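PDB 3OM8: probable hydrolase from Pseudomonas aeruginosa, which probably hydrolyses ester or lactone bonds as an alpha/beta-hydrolase, possibly acting as a 3-oxoadipate enol-lactonase. Local coordinates for residues M149-F161 and P171-T183. Sequence-based numbering, arbitrary orientation.
Sequences MSETAAGFLGNWF and PVVERFRAMLMAT
Leu180 packs into helix 150-160 where that helix and helix 171-181 pass at a slant with opposed directions, their axes 9.2 Å apart at closest and their N-to-C directions 135° apart; the backbones come nearest where Met149 meets Met181 and spread toward Phe161 and Val173. Leu180 is a knob in a hole made by Ala153, Phe156, Leu157 and Trp160. Its CB rests on Ala153 CB, while both methyls lie between Phe156 and Trp160, Leu180 CD1 nearest to Trp160 CZ3 and Leu180 CD2 nearest to Phe156 CD2, each at 3.6 Å. Coming back the other way, Leu157 slides past Leu180 and sends its branches apart. Leu157 CD2 turns inward to Phe176 CB; Leu157 CD1 sits squarely over one face of the Arg177 guanidinium, 3.4 Å from Arg177 CZ. The Arg177 chain runs out straight from the backbone, CG anti to N, and then turns at chi3 (-54°), and Glu174 holds the group from its edge through a salt bridge, Arg177 NE to Glu174 OE2 at 2.9 Å. At the wide end, Phe161 points its edge at the face of Phe176 in a T-shaped pair, and takes Val173 CG2 over its own face, a CH-pi contact 4.3 Å from the Phe161 centroid. At the close end, Met181, a selenomethionine, curls its chain over the start of helix 150-160, with Met181 SE 3.6 Å from Ser150 N. Helix 163-167 joins in through Leu166, against Leu157 and Phe161, and the Trp160 ring meets that of His246, part of a probable Ser-His-Asp triad. No hydrogen bond links the two segments, so these cap helices are held by apolar and aromatic packing, with the Glu174-Arg177 pair kept within helix 171-181, and Trp160 carries that packing down to the likely active site.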
HETATM    1  N   MSE B 149     -27.458 -23.123  -8.090  1.00 71.15           N
HETATM    2  CA  MSE B 149     -26.405 -22.187  -7.691  1.00 72.43           C
HETATM    3  C   MSE B 149     -26.620 -20.725  -8.135  1.00 67.34           C
HETATM    4  O   MSE B 149     -25.727 -19.898  -7.975  1.00 69.88           O
HETATM    5  CB  MSE B 149     -25.029 -22.683  -8.155  1.00 74.83           C
HETATM    6  CG  MSE B 149     -24.554 -23.988  -7.511  1.00 76.10           C
HETATM    7 SE   MSE B 149     -24.428 -23.965  -5.553  0.78 75.86          SE
HETATM    8  CE  MSE B 149     -26.292 -24.402  -5.129  1.00 56.74           C
ATOM      9  N   SER B 150     -27.803 -20.410  -8.660  1.00 64.52           N
ATOM     10  CA  SER B 150     -28.126 -19.056  -9.122  1.00 61.91           C
ATOM     11  C   SER B 150     -28.012 -17.957  -8.067  1.00 62.01           C
ATOM     12  O   SER B 150     -27.284 -16.990  -8.267  1.00 53.61           O
ATOM     13  CB  SER B 150     -29.516 -19.006  -9.745  1.00 67.07           C
ATOM     14  OG  SER B 150     -29.527 -19.701 -10.974  1.00 76.56           O
ATOM     15  N   GLU B 151     -28.748 -18.075  -6.967  1.00 63.93           N
ATOM     16  CA  GLU B 151     -28.663 -17.050  -5.930  1.00 65.07           C
ATOM     17  C   GLU B 151     -27.264 -17.003  -5.325  1.00 64.09           C
ATOM     18  O   GLU B 151     -26.781 -15.939  -4.899  1.00 63.82           O
ATOM     19  CB  GLU B 151     -29.695 -17.270  -4.828  1.00 64.58           C
ATOM     20  CG  GLU B 151     -29.745 -16.118  -3.830  1.00 70.11           C
ATOM     21  CD  GLU B 151     -30.400 -14.875  -4.410  1.00 77.94           C
ATOM     22  OE1 GLU B 151     -30.873 -14.927  -5.569  1.00 81.99           O
ATOM     23  OE2 GLU B 151     -30.457 -13.849  -3.703  1.00 78.64           O
ATOM     24  N   THR B 152     -26.621 -18.166  -5.292  1.00 55.05           N
ATOM     25  CA  THR B 152     -25.263 -18.286  -4.783  1.00 57.29           C
ATOM     26  C   THR B 152     -24.252 -17.548  -5.682  1.00 59.66           C
ATOM     27  O   THR B 152     -23.354 -16.863  -5.187  1.00 55.51           O
ATOM     28  CB  THR B 152     -24.872 -19.760  -4.588  1.00 54.94           C
ATOM     29  OG1 THR B 152     -25.678 -20.322  -3.548  1.00 67.47           O
ATOM     30  CG2 THR B 152     -23.423 -19.888  -4.186  1.00 53.81           C
ATOM     31  N   ALA B 153     -24.416 -17.686  -6.995  1.00 58.59           N
ATOM     32  CA  ALA B 153     -23.596 -16.961  -7.954  1.00 58.47           C
ATOM     33  C   ALA B 153     -23.829 -15.451  -7.860  1.00 61.82           C
ATOM     34  O   ALA B 153     -22.885 -14.674  -7.948  1.00 64.97           O
ATOM     35  CB  ALA B 153     -23.851 -17.460  -9.373  1.00 57.44           C
ATOM     36  N   ALA B 154     -25.080 -15.035  -7.688  1.00 60.49           N
ATOM     37  CA  ALA B 154     -25.387 -13.619  -7.508  1.00 58.92           C
ATOM     38  C   ALA B 154     -24.661 -13.095  -6.276  1.00 58.05           C
ATOM     39  O   ALA B 154     -24.229 -11.942  -6.229  1.00 63.52           O
ATOM     40  CB  ALA B 154     -26.885 -13.404  -7.375  1.00 60.41           C
ATOM     41  N   GLY B 155     -24.512 -13.956  -5.281  1.00 54.91           N
ATOM     42  CA  GLY B 155     -23.787 -13.594  -4.077  1.00 50.65           C
ATOM     43  C   GLY B 155     -22.339 -13.298  -4.398  1.00 53.30           C
ATOM     44  O   GLY B 155     -21.854 -12.194  -4.162  1.00 52.97           O
ATOM     45  N   PHE B 156     -21.643 -14.284  -4.952  1.00 48.21           N
ATOM     46  CA  PHE B 156     -20.237 -14.116  -5.271  1.00 46.33           C
ATOM     47  C   PHE B 156     -19.976 -12.978  -6.251  1.00 49.33           C
ATOM     48  O   PHE B 156     -19.141 -12.116  -5.987  1.00 51.01           O
ATOM     49  CB  PHE B 156     -19.652 -15.389  -5.850  1.00 40.91           C
ATOM     50  CG  PHE B 156     -19.347 -16.439  -4.830  1.00 48.28           C
ATOM     51  CD1 PHE B 156     -18.182 -16.375  -4.078  1.00 45.18           C
ATOM     52  CD2 PHE B 156     -20.213 -17.513  -4.643  1.00 52.29           C
ATOM     53  CE1 PHE B 156     -17.885 -17.355  -3.150  1.00 51.89           C
ATOM     54  CE2 PHE B 156     -19.924 -18.494  -3.715  1.00 54.62           C
ATOM     55  CZ  PHE B 156     -18.754 -18.419  -2.969  1.00 55.12           C
ATOM     56  N   LEU B 157     -20.662 -12.995  -7.390  1.00 47.56           N
ATOM     57  CA  LEU B 157     -20.436 -11.976  -8.408  1.00 50.72           C
ATOM     58  C   LEU B 157     -20.648 -10.581  -7.831  1.00 53.34           C
ATOM     59  O   LEU B 157     -19.937  -9.645  -8.171  1.00 63.07           O
ATOM     60  CB  LEU B 157     -21.337 -12.194  -9.623  1.00 47.73           C
ATOM     61  CG  LEU B 157     -21.076 -13.468 -10.428  1.00 50.96           C
ATOM     62  CD1 LEU B 157     -22.118 -13.624 -11.521  1.00 54.81           C
ATOM     63  CD2 LEU B 157     -19.675 -13.470 -11.019  1.00 50.52           C
ATOM     64  N   GLY B 158     -21.620 -10.456  -6.941  1.00 51.68           N
ATOM     65  CA  GLY B 158     -21.930  -9.183  -6.331  1.00 47.06           C
ATOM     66  C   GLY B 158     -20.827  -8.676  -5.423  1.00 53.59           C
ATOM     67  O   GLY B 158     -20.638  -7.466  -5.310  1.00 51.13           O
ATOM     68  N   ASN B 159     -20.101  -9.592  -4.778  1.00 53.25           N
ATOM     69  CA  ASN B 159     -18.972  -9.216  -3.924  1.00 55.07           C
ATOM     70  C   ASN B 159     -17.661  -9.090  -4.685  1.00 60.85           C
ATOM     71  O   ASN B 159     -16.748  -8.402  -4.237  1.00 67.85           O
ATOM     72  CB  ASN B 159     -18.771 -10.224  -2.791  1.00 53.42           C
ATOM     73  CG  ASN B 159     -19.874 -10.162  -1.756  1.00 61.08           C
ATOM     74  OD1 ASN B 159     -19.836  -9.358  -0.819  1.00 68.44           O
ATOM     75  ND2 ASN B 159     -20.872 -11.006  -1.928  1.00 49.98           N
ATOM     76  N   TRP B 160     -17.572  -9.778  -5.818  1.00 59.20           N
ATOM     77  CA  TRP B 160     -16.325  -9.903  -6.564  1.00 55.95           C
ATOM     78  C   TRP B 160     -16.082  -8.720  -7.488  1.00 60.40           C
ATOM     79  O   TRP B 160     -14.951  -8.319  -7.698  1.00 60.56           O
ATOM     80  CB  TRP B 160     -16.352 -11.151  -7.433  1.00 51.29           C
ATOM     81  CG  TRP B 160     -16.070 -12.445  -6.734  1.00 56.92           C
ATOM     82  CD1 TRP B 160     -15.721 -12.625  -5.429  1.00 59.27           C
ATOM     83  CD2 TRP B 160     -16.113 -13.749  -7.324  1.00 51.06           C
ATOM     84  NE1 TRP B 160     -15.543 -13.965  -5.171  1.00 60.25           N
ATOM     85  CE2 TRP B 160     -15.769 -14.673  -6.322  1.00 52.91           C
ATOM     86  CE3 TRP B 160     -16.397 -14.222  -8.609  1.00 48.26           C
ATOM     87  CZ2 TRP B 160     -15.700 -16.037  -6.563  1.00 54.97           C
ATOM     88  CZ3 TRP B 160     -16.325 -15.577  -8.847  1.00 49.14           C
ATOM     89  CH2 TRP B 160     -15.984 -16.469  -7.830  1.00 53.17           C
ATOM     90  N   PHE B 161     -17.144  -8.185  -8.070  1.00 63.25           N
ATOM     91  CA  PHE B 161     -16.978  -7.172  -9.090  1.00 62.76           C
ATOM     92  C   PHE B 161     -17.569  -5.828  -8.696  1.00 76.26           C
ATOM     93  O   PHE B 161     -18.561  -5.760  -7.950  1.00 75.11           O
ATOM     94  CB  PHE B 161     -17.576  -7.637 -10.426  1.00 57.21           C
ATOM     95  CG  PHE B 161     -16.893  -8.833 -11.007  1.00 55.06           C
ATOM     96  CD1 PHE B 161     -15.615  -8.734 -11.526  1.00 57.58           C
ATOM     97  CD2 PHE B 161     -17.519 -10.063 -11.020  1.00 51.51           C
ATOM     98  CE1 PHE B 161     -14.975  -9.843 -12.054  1.00 57.93           C
ATOM     99  CE2 PHE B 161     -16.885 -11.169 -11.542  1.00 52.20           C
ATOM    100  CZ  PHE B 161     -15.619 -11.062 -12.065  1.00 54.40           C
ATOM    101  N   PRO B 171     -18.528  -9.909 -20.865  1.00 80.39           N
ATOM    102  CA  PRO B 171     -18.178 -11.285 -21.225  1.00 77.75           C
ATOM    103  C   PRO B 171     -17.312 -11.938 -20.155  1.00 77.89           C
ATOM    104  O   PRO B 171     -17.382 -13.150 -19.960  1.00 80.77           O
ATOM    105  CB  PRO B 171     -17.383 -11.117 -22.523  1.00 81.43           C
ATOM    106  CG  PRO B 171     -17.864  -9.824 -23.094  1.00 83.20           C
ATOM    107  CD  PRO B 171     -18.149  -8.944 -21.910  1.00 81.41           C
ATOM    108  N   VAL B 172     -16.503 -11.143 -19.465  1.00 77.43           N
ATOM    109  CA  VAL B 172     -15.634 -11.686 -18.425  1.00 70.84           C
ATOM    110  C   VAL B 172     -16.451 -12.080 -17.194  1.00 66.19           C
ATOM    111  O   VAL B 172     -16.184 -13.102 -16.561  1.00 65.59           O
ATOM    112  CB  VAL B 172     -14.521 -10.697 -18.030  1.00 64.34           C
ATOM    113  CG1 VAL B 172     -15.112  -9.506 -17.303  1.00 70.66           C
ATOM    114  CG2 VAL B 172     -13.481 -11.376 -17.159  1.00 55.91           C
ATOM    115  N   VAL B 173     -17.446 -11.266 -16.860  1.00 61.68           N
ATOM    116  CA  VAL B 173     -18.306 -11.555 -15.722  1.00 59.58           C
ATOM    117  C   VAL B 173     -19.078 -12.846 -15.978  1.00 58.79           C
ATOM    118  O   VAL B 173     -19.165 -13.709 -15.112  1.00 61.97           O
ATOM    119  CB  VAL B 173     -19.290 -10.401 -15.444  1.00 60.13           C
ATOM    120  CG1 VAL B 173     -20.264 -10.791 -14.347  1.00 62.42           C
ATOM    121  CG2 VAL B 173     -18.533  -9.151 -15.050  1.00 61.17           C
ATOM    122  N   GLU B 174     -19.612 -12.978 -17.185  1.00 55.19           N
ATOM    123  CA  GLU B 174     -20.357 -14.159 -17.570  1.00 63.96           C
ATOM    124  C   GLU B 174     -19.508 -15.421 -17.530  1.00 60.29           C
ATOM    125  O   GLU B 174     -20.022 -16.499 -17.239  1.00 60.31           O
ATOM    126  CB  GLU B 174     -21.009 -13.955 -18.933  1.00 73.77           C
ATOM    127  CG  GLU B 174     -22.157 -12.975 -18.844  1.00 85.19           C
ATOM    128  CD  GLU B 174     -23.087 -13.314 -17.687  1.00 93.33           C
ATOM    129  OE1 GLU B 174     -23.560 -14.471 -17.632  1.00 92.95           O
ATOM    130  OE2 GLU B 174     -23.334 -12.434 -16.832  1.00 96.48           O
ATOM    131  N   ARG B 175     -18.211 -15.287 -17.790  1.00 52.04           N
ATOM    132  CA  ARG B 175     -17.321 -16.433 -17.676  1.00 57.72           C
ATOM    133  C   ARG B 175     -17.179 -16.865 -16.231  1.00 57.42           C
ATOM    134  O   ARG B 175     -17.136 -18.062 -15.950  1.00 59.24           O
ATOM    135  CB  ARG B 175     -15.951 -16.163 -18.288  1.00 62.59           C
ATOM    136  CG  ARG B 175     -15.788 -16.716 -19.700  1.00 76.21           C
ATOM    137  CD  ARG B 175     -15.049 -15.734 -20.608  1.00 80.31           C
ATOM    138  NE  ARG B 175     -13.772 -15.318 -20.036  1.00 88.49           N
ATOM    139  CZ  ARG B 175     -13.158 -14.171 -20.327  1.00 96.27           C
ATOM    140  NH1 ARG B 175     -13.710 -13.315 -21.182  1.00 90.63           N
ATOM    141  NH2 ARG B 175     -11.994 -13.876 -19.754  1.00 98.15           N
ATOM    142  N   PHE B 176     -17.107 -15.901 -15.317  1.00 51.11           N
ATOM    143  CA  PHE B 176     -17.104 -16.227 -13.891  1.00 46.94           C
ATOM    144  C   PHE B 176     -18.483 -16.703 -13.406  1.00 48.99           C
ATOM    145  O   PHE B 176     -18.579 -17.544 -12.520  1.00 48.83           O
ATOM    146  CB  PHE B 176     -16.581 -15.064 -13.043  1.00 39.98           C
ATOM    147  CG  PHE B 176     -15.077 -14.935 -13.069  1.00 47.11           C
ATOM    148  CD1 PHE B 176     -14.298 -15.524 -12.084  1.00 47.95           C
ATOM    149  CD2 PHE B 176     -14.447 -14.263 -14.098  1.00 42.79           C
ATOM    150  CE1 PHE B 176     -12.921 -15.425 -12.119  1.00 48.18           C
ATOM    151  CE2 PHE B 176     -13.067 -14.169 -14.139  1.00 47.55           C
ATOM    152  CZ  PHE B 176     -12.305 -14.743 -13.147  1.00 49.79           C
ATOM    153  N   ARG B 177     -19.552 -16.171 -13.980  1.00 50.41           N
ATOM    154  CA  ARG B 177     -20.872 -16.676 -13.638  1.00 50.21           C
ATOM    155  C   ARG B 177     -20.940 -18.166 -13.980  1.00 52.92           C
ATOM    156  O   ARG B 177     -21.403 -18.974 -13.175  1.00 51.79           O
ATOM    157  CB  ARG B 177     -21.974 -15.907 -14.365  1.00 47.64           C
ATOM    158  CG  ARG B 177     -23.371 -16.338 -13.938  1.00 53.29           C
ATOM    159  CD  ARG B 177     -24.449 -15.652 -14.746  1.00 54.53           C
ATOM    160  NE  ARG B 177     -24.292 -14.205 -14.698  1.00 71.60           N
ATOM    161  CZ  ARG B 177     -24.765 -13.436 -13.724  1.00 75.74           C
ATOM    162  NH1 ARG B 177     -25.436 -13.985 -12.711  1.00 73.30           N
ATOM    163  NH2 ARG B 177     -24.565 -12.119 -13.767  1.00 67.80           N
ATOM    164  N   ALA B 178     -20.446 -18.535 -15.158  1.00 52.86           N
ATOM    165  CA  ALA B 178     -20.492 -19.933 -15.569  1.00 53.24           C
ATOM    166  C   ALA B 178     -19.664 -20.830 -14.659  1.00 53.41           C
ATOM    167  O   ALA B 178     -20.060 -21.952 -14.387  1.00 64.56           O
ATOM    168  CB  ALA B 178     -20.078 -20.098 -17.013  1.00 47.30           C
HETATM  169  N   MSE B 179     -18.531 -20.338 -14.167  1.00 51.47           N
HETATM  170  CA  MSE B 179     -17.700 -21.143 -13.275  1.00 49.60           C
HETATM  171  C   MSE B 179     -18.450 -21.459 -11.997  1.00 52.72           C
HETATM  172  O   MSE B 179     -18.386 -22.575 -11.481  1.00 51.79           O
HETATM  173  CB  MSE B 179     -16.412 -20.409 -12.907  1.00 49.80           C
HETATM  174  CG  MSE B 179     -15.451 -20.185 -14.059  1.00 55.69           C
HETATM  175 SE   MSE B 179     -13.859 -19.159 -13.508  0.81 66.66          SE
HETATM  176  CE  MSE B 179     -12.930 -19.206 -15.217  1.00 64.37           C
ATOM    177  N   LEU B 180     -19.136 -20.449 -11.478  1.00 52.81           N
ATOM    178  CA  LEU B 180     -19.918 -20.591 -10.266  1.00 52.69           C
ATOM    179  C   LEU B 180     -21.070 -21.570 -10.484  1.00 51.52           C
ATOM    180  O   LEU B 180     -21.236 -22.513  -9.712  1.00 51.94           O
ATOM    181  CB  LEU B 180     -20.431 -19.222  -9.815  1.00 51.65           C
ATOM    182  CG  LEU B 180     -19.327 -18.370  -9.178  1.00 55.07           C
ATOM    183  CD1 LEU B 180     -19.642 -16.868  -9.200  1.00 54.34           C
ATOM    184  CD2 LEU B 180     -19.042 -18.865  -7.757  1.00 56.10           C
HETATM  185  N   MSE B 181     -21.837 -21.347 -11.550  1.00 52.81           N
HETATM  186  CA  MSE B 181     -22.981 -22.184 -11.900  1.00 57.79           C
HETATM  187  C   MSE B 181     -22.618 -23.663 -12.095  1.00 61.95           C
HETATM  188  O   MSE B 181     -23.477 -24.532 -12.013  1.00 65.99           O
HETATM  189  CB  MSE B 181     -23.670 -21.657 -13.166  1.00 60.39           C
HETATM  190  CG  MSE B 181     -24.404 -20.323 -13.017  1.00 58.47           C
HETATM  191 SE   MSE B 181     -25.864 -20.337 -11.719  0.74 88.40          SE
HETATM  192  CE  MSE B 181     -26.987 -21.714 -12.520  1.00148.49           C
ATOM    193  N   ALA B 182     -21.347 -23.942 -12.361  1.00 59.93           N
ATOM    194  CA  ALA B 182     -20.905 -25.311 -12.580  1.00 55.10           C
ATOM    195  C   ALA B 182     -20.170 -25.846 -11.366  1.00 55.79           C
ATOM    196  O   ALA B 182     -19.557 -26.914 -11.425  1.00 55.99           O
ATOM    197  CB  ALA B 182     -20.009 -25.383 -13.793  1.00 48.33           C
ATOM    198  N   THR B 183     -20.212 -25.096 -10.270  1.00 52.91           N
ATOM    199  CA  THR B 183     -19.531 -25.520  -9.055  1.00 52.06           C
ATOM    200  C   THR B 183     -20.456 -26.353  -8.162  1.00 52.02           C
ATOM    201  O   THR B 183     -21.543 -25.912  -7.775  1.00 50.44           O
ATOM    202  CB  THR B 183     -18.947 -24.334  -8.264  1.00 49.72           C
ATOM    203  OG1 THR B 183     -17.874 -23.742  -9.013  1.00 55.30           O
ATOM    204  CG2 THR B 183     -18.387 -24.813  -6.936  1.00 47.40           C
TER